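NAD-dependent epimerase/dehydratase domain-containing protein (Ruegeria pomeroyi DSS-3, PDB 3IUS) is of unknown function but probably binds an NAD-type dinucleotide, as an atypical short-chain dehydrogenase/reductase of the NAD-dependent epimerase/dehydratase family. Local coordinates at residues P176-S181 with S247-N252; F95-Y100 with P145-R150; I32-N37 with L52-E57. All blocks are in the same frame, centred on the assembly; numbering follows the deposited sequence. Where two conformers were deposited one is given.

Contact 1: residues P176-S181 with S247-N252; sequences PGQVFS and SFYSEN
Gln178 reaches across to the backbone of Tyr249 and Glu251, while Asn252 reaches back to the backbone of Gly177 and Val179. The Gln178 side chain leaves CB with CG anti to the backbone N (chi1 -175°). CG lies 3.9 Å from CD1 of Tyr249 and also rests against one face of the Phe180 ring, toward its rim. A bend at chi2 then turns the amide toward the backbone of residues 249-252. CD lies 3.8 Å from Asn252 OD1. At the tip, NE2 donates to Glu251 O at 3.1 Å in a nearly straight bond (175°), with the acceptor in the plane of the amide. The same nitrogen also donates to Val179 O. These two bonds should hold the rotation of the buried amide.

The Asn252 side chain runs antiparallel alongside that of Gln178, the two amide planes well turned against each other. Its OD1 accepts from Val179 N at 3.0 Å, again almost straight, and its ND2 makes a weak bond to Gly177 O. In a T-shaped pair, the edge of Phe180 points at the face of Tyr249, with CZ over the ring centre and the planes 63° apart. CE1 of Phe180 meets Phe248 O at 3.1 Å, near the plane of its own ring. Pro215 touches both aromatic rings, and Lys175 NZ bonds Tyr249 O. The contact ties the loop between strands 172-174 and 182-184 to the loop between helix 243-247 and strand 254-255, consistent with the C-terminal part that usually shapes the substrate side in extended and atypical SDR proteins.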
loop_
_atom_site.group_PDB
_atom_site.type_symbol
_atom_site.label_atom_id
_atom_site.label_comp_id
_atom_site.label_asym_id
_atom_site.label_seq_id
_atom_site.Cartn_x
_atom_site.Cartn_y
_atom_site.Cartn_z
ATOM N N PRO A 176 -1.284 -25.260 -0.202
ATOM C CA PRO A 176 -1.651 -25.684 1.150
ATOM C C PRO A 176 -1.106 -24.718 2.193
ATOM O O PRO A 176 0.077 -24.382 2.147
ATOM C CB PRO A 176 -0.959 -27.045 1.291
ATOM C CG PRO A 176 -0.755 -27.515 -0.099
ATOM C CD PRO A 176 -0.482 -26.280 -0.898
ATOM N N GLY A 177 -1.978 -24.271 3.090
ATOM C CA GLY A 177 -1.589 -23.392 4.182
ATOM C C GLY A 177 -1.440 -21.934 3.800
ATOM O O GLY A 177 -1.305 -21.083 4.675
ATOM N N GLN A 178 -1.454 -21.639 2.503
ATOM C CA GLN A 178 -1.203 -20.275 2.033
ATOM C C GLN A 178 -2.280 -19.275 2.445
ATOM O O GLN A 178 -3.462 -19.511 2.270
ATOM C CB GLN A 178 -1.044 -20.240 0.513
ATOM C CG GLN A 178 -0.663 -18.870 -0.020
ATOM C CD GLN A 178 0.800 -18.557 0.201
ATOM O OE1 GLN A 178 1.668 -19.366 -0.103
ATOM N NE2 GLN A 178 1.078 -17.380 0.739
ATOM N N VAL A 179 -1.853 -18.153 3.005
ATOM C CA VAL A 179 -2.760 -17.043 3.220
ATOM C C VAL A 179 -2.103 -15.773 2.683
ATOM O O VAL A 179 -0.871 -15.693 2.599
ATOM C CB VAL A 179 -3.091 -16.869 4.709
ATOM C CG1 VAL A 179 -3.786 -18.106 5.256
ATOM C CG2 VAL A 179 -1.821 -16.581 5.495
ATOM N N PHE A 180 -2.920 -14.790 2.313
ATOM C CA PHE A 180 -2.410 -13.479 1.922
ATOM C C PHE A 180 -2.969 -12.375 2.815
ATOM O O PHE A 180 -4.076 -12.480 3.335
ATOM C CB PHE A 180 -2.736 -13.168 0.461
ATOM C CG PHE A 180 -1.955 -13.986 -0.521
ATOM C CD1 PHE A 180 -0.608 -14.232 -0.324
ATOM C CD2 PHE A 180 -2.564 -14.485 -1.659
ATOM C CE1 PHE A 180 0.117 -14.977 -1.237
ATOM C CE2 PHE A 180 -1.846 -15.231 -2.576
ATOM C CZ PHE A 180 -0.505 -15.481 -2.361
ATOM N N SER A 181 -2.195 -11.315 3.008
ATOM C CA SER A 181 -2.698 -10.189 3.762
ATOM C C SER A 181 -3.350 -9.179 2.833
ATOM O O SER A 181 -2.852 -8.917 1.731
ATOM C CB SER A 181 -1.565 -9.509 4.531
ATOM O OG SER A 181 -0.802 -10.465 5.231
ATOM N N SER A 247 6.116 -16.606 -7.578
ATOM C CA SER A 247 6.866 -15.951 -6.511
ATOM C C SER A 247 5.960 -15.481 -5.375
ATOM O O SER A 247 6.414 -15.297 -4.243
ATOM C CB SER A 247 7.670 -14.771 -7.064
ATOM O OG SER A 247 8.603 -14.296 -6.107
ATOM N N PHE A 248 4.680 -15.285 -5.676
ATOM C CA PHE A 248 3.741 -14.812 -4.661
ATOM C C PHE A 248 3.298 -15.928 -3.722
ATOM O O PHE A 248 2.800 -15.670 -2.625
ATOM C CB PHE A 248 2.526 -14.146 -5.308
ATOM C CG PHE A 248 2.849 -12.864 -6.013
ATOM C CD1 PHE A 248 3.478 -11.828 -5.337
ATOM C CD2 PHE A 248 2.524 -12.689 -7.346
ATOM C CE1 PHE A 248 3.780 -10.642 -5.980
ATOM C CE2 PHE A 248 2.821 -11.505 -7.996
ATOM C CZ PHE A 248 3.450 -10.480 -7.311
ATOM N N TYR A 249 3.488 -17.167 -4.158
ATOM C CA TYR A 249 3.126 -18.326 -3.360
ATOM C C TYR A 249 4.358 -18.962 -2.728
ATOM O O TYR A 249 4.312 -20.108 -2.280
ATOM C CB TYR A 249 2.387 -19.354 -4.225
ATOM C CG TYR A 249 0.981 -18.948 -4.604
ATOM C CD1 TYR A 249 -0.109 -19.328 -3.827
ATOM C CD2 TYR A 249 0.738 -18.182 -5.738
ATOM C CE1 TYR A 249 -1.398 -18.958 -4.169
ATOM C CE2 TYR A 249 -0.550 -17.809 -6.089
ATOM C CZ TYR A 249 -1.612 -18.197 -5.300
ATOM O OH TYR A 249 -2.891 -17.827 -5.647
ATOM N N SER A 250 5.458 -18.215 -2.689
ATOM C CA SER A 250 6.716 -18.743 -2.168
ATOM C C SER A 250 7.017 -18.223 -0.768
ATOM O O SER A 250 8.013 -18.605 -0.164
ATOM C CB SER A 250 7.879 -18.391 -3.100
ATOM O OG SER A 250 8.131 -16.996 -3.086
ATOM N N GLU A 251 6.157 -17.348 -0.264
ATOM C CA GLU A 251 6.320 -16.800 1.076
ATOM C C GLU A 251 4.977 -16.816 1.781
ATOM O O GLU A 251 3.970 -16.409 1.212
ATOM C CB GLU A 251 6.827 -15.358 1.016
ATOM C CG GLU A 251 8.232 -15.201 0.479
ATOM C CD GLU A 251 8.699 -13.759 0.500
ATOM O OE1 GLU A 251 7.850 -12.852 0.371
ATOM O OE2 GLU A 251 9.919 -13.533 0.646
ATOM N N ASN A 252 4.965 -17.267 3.028
ATOM C CA ASN A 252 3.730 -17.306 3.791
ATOM C C ASN A 252 3.943 -16.770 5.201
ATOM O O ASN A 252 4.794 -17.267 5.919
ATOM C CB ASN A 252 3.194 -18.733 3.843
ATOM C CG ASN A 252 1.759 -18.797 4.305
ATOM O OD1 ASN A 252 0.944 -17.938 3.960
ATOM N ND2 ASN A 252 1.443 -19.805 5.101
HETATM O O HOH W 1 3.541 -20.658 0.763
#

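Contact 2: residues F95-Y100 with P145-R150; sequences FRWVGY and PLHVFR
Strands 97-100 and 146-150 run parallel, their axes 4.7 Å apart and inclined by 27°, with Val98 bridged to Leu146, Gly99 to His147 and Tyr100 to Val148. They are neighbours in the parallel sheet of the Rossmann-type fold. The backbone ladder runs from Val98 N to Pro145 O, from His147 N to Val98 O, from Tyr100 N to His147 O, and from Phe149 N to Tyr100 O.

On the face with His147, the rings of Trp97, His147 and Phe149 gather. Trp97 CG is anti to its backbone N (chi1 180°), which lays the indole back over its own strand, with Gly99 N below one face. The five-membered ring of Trp97 and the imidazole form an offset stack, centroids 4.2 Å apart and planes at 24°. CD1 sits over the imidazole rim, 3.3 Å from His147 CE1. Further along the indole, CZ2 meets Phe149 CE2 at 3.7 Å. The edge of the Phe149 ring faces Gly99 CA. Helix 185-197 covers this side, where Ser195 bonds Trp97 NE1; Asp200 N bonds His147 NE2.

The other face carries Val98, Leu146, Val148 and Tyr100. Val98 CG1 touches Leu146 CD1 at 4.0 Å, and that same methyl lies against CB of Tyr100. Pro145 fills the start of the pair, its CG 3.4 Å from Phe95 O. Helix 126-140 packs over Leu146 and Tyr100, with Trp138 stacked on the Tyr100 ring. Val98 O is gripped twice from one residue: besides the backbone N-H of His147, the imidazole ND1 donates to it at 3.2 Å, with the oxygen lying in the imidazole plane.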
loop_
_atom_site.group_PDB
_atom_site.type_symbol
_atom_site.label_atom_id
_atom_site.label_comp_id
_atom_site.label_asym_id
_atom_site.label_seq_id
_atom_site.Cartn_x
_atom_site.Cartn_y
_atom_site.Cartn_z
ATOM N N PHE A 95 10.053 19.695 7.277
ATOM C CA PHE A 95 8.927 18.777 7.198
ATOM C C PHE A 95 8.409 18.433 8.582
ATOM O O PHE A 95 9.173 18.356 9.544
ATOM C CB PHE A 95 9.321 17.488 6.469
ATOM C CG PHE A 95 9.920 17.719 5.111
ATOM C CD1 PHE A 95 9.156 18.254 4.084
ATOM C CD2 PHE A 95 11.243 17.398 4.861
ATOM C CE1 PHE A 95 9.706 18.470 2.829
ATOM C CE2 PHE A 95 11.801 17.611 3.611
ATOM C CZ PHE A 95 11.030 18.147 2.592
ATOM N N ARG A 96 7.103 18.234 8.683
ATOM C CA ARG A 96 6.503 17.766 9.924
ATOM C C ARG A 96 6.330 16.255 9.876
ATOM O O ARG A 96 6.244 15.591 10.906
ATOM C CB ARG A 96 5.149 18.437 10.161
ATOM C CG ARG A 96 4.333 17.794 11.271
ATOM C CD ARG A 96 3.034 18.538 11.524
ATOM N NE ARG A 96 2.190 17.848 12.493
ATOM C CZ ARG A 96 2.419 17.827 13.801
ATOM N NH1 ARG A 96 3.477 18.450 14.299
ATOM N NH2 ARG A 96 1.596 17.176 14.612
ATOM N N TRP A 97 6.293 15.711 8.668
ATOM C CA TRP A 97 5.959 14.312 8.511
ATOM C C TRP A 97 6.348 13.837 7.123
ATOM O O TRP A 97 6.125 14.537 6.138
ATOM C CB TRP A 97 4.459 14.154 8.728
ATOM C CG TRP A 97 3.908 12.766 8.609
ATOM C CD1 TRP A 97 3.702 11.873 9.622
ATOM C CD2 TRP A 97 3.438 12.130 7.414
ATOM N NE1 TRP A 97 3.145 10.714 9.126
ATOM C CE2 TRP A 97 2.979 10.847 7.773
ATOM C CE3 TRP A 97 3.370 12.518 6.074
ATOM C CZ2 TRP A 97 2.450 9.951 6.839
ATOM C CZ3 TRP A 97 2.852 11.624 5.147
ATOM C CH2 TRP A 97 2.397 10.359 5.537
ATOM N N VAL A 98 6.966 12.664 7.066
ATOM C CA VAL A 98 7.261 12.003 5.804
ATOM C C VAL A 98 6.778 10.564 5.879
ATOM O O VAL A 98 7.070 9.854 6.838
ATOM C CB VAL A 98 8.769 12.018 5.495
ATOM C CG1 VAL A 98 9.070 11.145 4.282
ATOM C CG2 VAL A 98 9.269 13.455 5.299
ATOM N N GLY A 99 6.029 10.123 4.875
ATOM C CA GLY A 99 5.560 8.756 4.868
ATOM C C GLY A 99 6.076 7.996 3.660
ATOM O O GLY A 99 5.875 8.426 2.526
ATOM N N TYR A 100 6.762 6.885 3.906
ATOM C CA TYR A 100 7.166 5.996 2.827
ATOM C C TYR A 100 6.249 4.791 2.796
ATOM O O TYR A 100 6.129 4.072 3.786
ATOM C CB TYR A 100 8.621 5.536 2.977
ATOM C CG TYR A 100 9.015 4.532 1.914
ATOM C CD1 TYR A 100 9.151 4.920 0.585
ATOM C CD2 TYR A 100 9.225 3.196 2.231
ATOM C CE1 TYR A 100 9.489 4.011 -0.398
ATOM C CE2 TYR A 100 9.567 2.280 1.257
ATOM C CZ TYR A 100 9.703 2.693 -0.057
ATOM O OH TYR A 100 10.037 1.787 -1.032
ATOM N N PRO A 145 11.471 13.250 9.631
ATOM C CA PRO A 145 10.337 12.719 10.400
ATOM C C PRO A 145 9.718 11.547 9.653
ATOM O O PRO A 145 8.554 11.620 9.263
ATOM C CB PRO A 145 9.337 13.882 10.422
ATOM C CG PRO A 145 10.022 15.043 9.747
ATOM C CD PRO A 145 11.119 14.486 8.914
ATOM N N LEU A 146 10.499 10.489 9.460
ATOM C CA LEU A 146 10.115 9.376 8.597
ATOM C C LEU A 146 9.179 8.382 9.270
ATOM O O LEU A 146 9.342 8.046 10.441
ATOM C CB LEU A 146 11.363 8.634 8.109
ATOM C CG LEU A 146 11.069 7.388 7.274
ATOM C CD1 LEU A 146 10.510 7.781 5.903
ATOM C CD2 LEU A 146 12.305 6.521 7.145
ATOM N N HIS A 147 8.207 7.894 8.504
ATOM C CA HIS A 147 7.297 6.866 8.964
ATOM C C HIS A 147 7.204 5.901 7.816
ATOM O O HIS A 147 7.054 6.324 6.677
ATOM C CB HIS A 147 5.920 7.458 9.279
ATOM C CG HIS A 147 5.967 8.573 10.279
ATOM N ND1 HIS A 147 6.444 9.828 9.967
ATOM C CD2 HIS A 147 5.615 8.617 11.586
ATOM C CE1 HIS A 147 6.383 10.598 11.041
ATOM N NE2 HIS A 147 5.882 9.889 12.035
ATOM N N VAL A 148 7.347 4.616 8.118
ATOM C CA VAL A 148 7.266 3.578 7.101
ATOM C C VAL A 148 5.977 2.800 7.277
ATOM O O VAL A 148 5.652 2.354 8.379
ATOM C CB VAL A 148 8.461 2.611 7.185
ATOM C CG1 VAL A 148 8.229 1.394 6.284
ATOM C CG2 VAL A 148 9.760 3.331 6.816
ATOM N N PHE A 149 5.254 2.616 6.177
ATOM C CA PHE A 149 3.990 1.904 6.204
ATOM C C PHE A 149 4.095 0.696 5.307
ATOM O O PHE A 149 4.181 0.832 4.092
ATOM C CB PHE A 149 2.851 2.820 5.739
ATOM C CG PHE A 149 2.689 4.053 6.579
ATOM C CD1 PHE A 149 1.862 4.042 7.690
ATOM C CD2 PHE A 149 3.379 5.216 6.266
ATOM C CE1 PHE A 149 1.724 5.172 8.477
ATOM C CE2 PHE A 149 3.240 6.349 7.045
ATOM C CZ PHE A 149 2.409 6.324 8.149
ATOM N N ARG A 150 4.115 -0.485 5.916
ATOM C CA ARG A 150 4.199 -1.725 5.166
ATOM C C ARG A 150 2.795 -2.179 4.805
ATOM O O ARG A 150 2.055 -2.716 5.632
ATOM C CB ARG A 150 4.985 -2.783 5.952
ATOM C CG ARG A 150 6.374 -2.264 6.365
ATOM C CD ARG A 150 7.210 -3.279 7.146
ATOM N NE ARG A 150 8.575 -2.782 7.334
ATOM C CZ ARG A 150 9.401 -3.179 8.300
ATOM N NH1 ARG A 150 9.000 -4.085 9.187
ATOM N NH2 ARG A 150 10.624 -2.665 8.383
#

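Contact 3: residues I32-N37 with L52-E57; sequences IGTSRN and LLWPGE. With FMT (formic acid), chain D.
This contact closes the beta-alpha-beta unit made of strand 30-35, helix 41-46 and strand 49-53, next to the glycine-rich turn of a probable Rossmann dinucleotide-binding domain. Thr34 bridges to Leu52 and Ser35 to Leu53, in parallel. Leu52 N donates to Gly33 O, Ser35 N to Leu52 O, and Trp54 N to Ser35 O at 2.9 Å.

Ile32 CG2 packs obliquely on Leu52 CD1 at 3.5 Å. Thr34 CB lies 4.2 Å from Trp54 CB, and the indole goes on to meet helix 79-90. Thr34 OG1 bonds Gly12 N of the GxGxxA-like turn. It also shares water 2, which donates to Trp54 O at 2.8 Å and lies at the edge of the indole, in its plane.

Past the strand ends, Arg36 lies against Pro55, whose preceding peptide bond is cis. A bend at chi3 (40°) folds the guanidinium back, and CD and CG of Pro55 lie over one face of it, toward its rim. NH1 is 3.3 Å from Pro55 CG. Leu53 CD1 reaches in to Ser35 O at 3.5 Å.

Ser35 OG is anti to its backbone N (chi1 177°). There it accepts from Asn37 N, forming an ST turn, and donates to formic acid O1 at 2.9 Å. The formic acid is probably from the crystallisation liquor. The loop after strand 30-35, beside the glycine-rich turn, is consistent with the nucleotide-binding edge of a Rossmann fold.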
loop_
_atom_site.group_PDB
_atom_site.type_symbol
_atom_site.label_atom_id
_atom_site.label_comp_id
_atom_site.label_asym_id
_atom_site.label_seq_id
_atom_site.Cartn_x
_atom_site.Cartn_y
_atom_site.Cartn_z
ATOM N N ILE A 32 -0.033 18.303 -3.800
ATOM C CA ILE A 32 0.653 18.279 -5.085
ATOM C C ILE A 32 1.006 16.830 -5.405
ATOM O O ILE A 32 1.704 16.174 -4.632
ATOM C CB ILE A 32 1.950 19.103 -5.022
ATOM C CG1 ILE A 32 1.652 20.524 -4.544
ATOM C CG2 ILE A 32 2.660 19.111 -6.373
ATOM C CD1 ILE A 32 2.885 21.289 -4.119
ATOM N N GLY A 33 0.515 16.316 -6.529
ATOM C CA GLY A 33 0.739 14.922 -6.865
ATOM C C GLY A 33 1.494 14.746 -8.167
ATOM O O GLY A 33 1.199 15.413 -9.161
ATOM N N THR A 34 2.468 13.844 -8.169
ATOM C CA THR A 34 3.261 13.601 -9.368
ATOM C C THR A 34 2.909 12.274 -10.031
ATOM O O THR A 34 2.426 11.338 -9.383
ATOM C CB THR A 34 4.766 13.595 -9.070
ATOM O OG1 THR A 34 5.164 12.289 -8.636
ATOM C CG2 THR A 34 5.108 14.624 -7.990
ATOM N N SER A 35 3.156 12.209 -11.331
ATOM C CA SER A 35 3.060 10.965 -12.083
ATOM C C SER A 35 4.053 11.015 -13.230
ATOM O O SER A 35 4.373 12.087 -13.735
ATOM C CB SER A 35 1.648 10.763 -12.624
ATOM O OG SER A 35 1.582 9.590 -13.422
ATOM N N ARG A 36 4.555 9.858 -13.636
ATOM C CA ARG A 36 5.416 9.817 -14.805
ATOM C C ARG A 36 4.573 9.584 -16.051
ATOM O O ARG A 36 5.071 9.638 -17.169
ATOM C CB ARG A 36 6.498 8.746 -14.662
ATOM C CG ARG A 36 6.047 7.321 -14.908
ATOM C CD ARG A 36 7.276 6.438 -15.109
ATOM N NE ARG A 36 8.336 6.807 -14.173
ATOM C CZ ARG A 36 9.630 6.824 -14.472
ATOM N NH1 ARG A 36 10.517 7.183 -13.554
ATOM N NH2 ARG A 36 10.043 6.496 -15.687
ATOM N N ASN A 37 3.287 9.336 -15.843
ATOM C CA ASN A 37 2.363 9.120 -16.951
ATOM C C ASN A 37 1.564 10.380 -17.257
ATOM O O ASN A 37 0.701 10.781 -16.474
ATOM C CB ASN A 37 1.424 7.950 -16.642
ATOM C CG ASN A 37 0.488 7.630 -17.792
ATOM O OD1 ASN A 37 0.412 8.368 -18.773
ATOM N ND2 ASN A 37 -0.236 6.523 -17.671
ATOM N N LEU A 52 1.674 17.175 -11.306
ATOM C CA LEU A 52 3.012 17.443 -11.812
ATOM C C LEU A 52 3.509 16.249 -12.607
ATOM O O LEU A 52 3.334 15.104 -12.190
ATOM C CB LEU A 52 3.985 17.709 -10.663
ATOM C CG LEU A 52 3.967 19.067 -9.972
ATOM C CD1 LEU A 52 5.061 19.106 -8.922
ATOM C CD2 LEU A 52 4.162 20.174 -10.994
ATOM N N LEU A 53 4.138 16.517 -13.745
ATOM C CA LEU A 53 4.758 15.467 -14.536
ATOM C C LEU A 53 6.187 15.245 -14.051
ATOM O O LEU A 53 6.987 16.177 -14.027
ATOM C CB LEU A 53 4.750 15.844 -16.020
ATOM C CG LEU A 53 5.179 14.786 -17.038
ATOM C CD1 LEU A 53 4.324 13.532 -16.915
ATOM C CD2 LEU A 53 5.099 15.362 -18.443
ATOM N N TRP A 54 6.494 14.013 -13.651
ATOM C CA TRP A 54 7.828 13.668 -13.158
ATOM C C TRP A 54 8.107 12.172 -13.343
ATOM O O TRP A 54 7.309 11.338 -12.913
ATOM C CB TRP A 54 7.971 14.075 -11.686
ATOM C CG TRP A 54 9.382 14.035 -11.194
ATOM C CD1 TRP A 54 10.366 14.941 -11.459
ATOM C CD2 TRP A 54 9.970 13.036 -10.355
ATOM N NE1 TRP A 54 11.531 14.569 -10.836
ATOM C CE2 TRP A 54 11.316 13.401 -10.151
ATOM C CE3 TRP A 54 9.492 11.864 -9.759
ATOM C CZ2 TRP A 54 12.187 12.639 -9.377
ATOM C CZ3 TRP A 54 10.360 11.107 -8.991
ATOM C CH2 TRP A 54 11.693 11.497 -8.809
ATOM N N PRO A 55 9.244 11.815 -13.970
ATOM C CA PRO A 55 10.377 12.613 -14.464
ATOM C C PRO A 55 10.020 13.775 -15.381
ATOM O O PRO A 55 9.080 13.708 -16.172
ATOM C CB PRO A 55 11.207 11.587 -15.244
ATOM C CG PRO A 55 10.925 10.309 -14.572
ATOM C CD PRO A 55 9.482 10.373 -14.167
ATOM N N GLY A 56 10.808 14.838 -15.271
ATOM C CA GLY A 56 10.623 16.040 -16.058
ATOM C C GLY A 56 11.302 17.167 -15.307
ATOM O O GLY A 56 12.480 17.062 -14.963
ATOM N N GLU A 57 10.567 18.238 -15.038
ATOM C CA GLU A 57 11.096 19.284 -14.182
ATOM C C GLU A 57 11.119 18.786 -12.746
ATOM O O GLU A 57 10.303 17.957 -12.352
ATOM C CB GLU A 57 10.278 20.571 -14.301
ATOM C CG GLU A 57 10.492 21.322 -15.612
ATOM C CD GLU A 57 11.966 21.575 -15.924
ATOM O OE1 GLU A 57 12.799 21.556 -14.988
ATOM O OE2 GLU A 57 12.289 21.793 -17.114
HETATM C C FMT D . -0.097 8.334 -10.902
HETATM O O1 FMT D . -0.176 7.746 -11.982
HETATM O O2 FMT D . 0.937 8.449 -10.243
HETATM O O HOH W 2 5.891 10.420 -10.686
#

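In the fold
From the N terminus, contact 3 comes first. It brings strand 49-53 beside strand 30-35 after a single helix. Contact 2 follows, pairing 95-100 with 145-150 across a loop of 44 residues that includes helix 126-140. Contact 1 is last and bridges 65 residues between two loops. The three closures lie in series, and none nests in or crosses another. Contacts 2 and 3 belong to one parallel sheet, their centres about 20 Å apart, with strands 7-11 and 66-69 between them. Contact 1 ties together loops on the opposite side of the chain's centre, its own centre about 28 Å from that of contact 2.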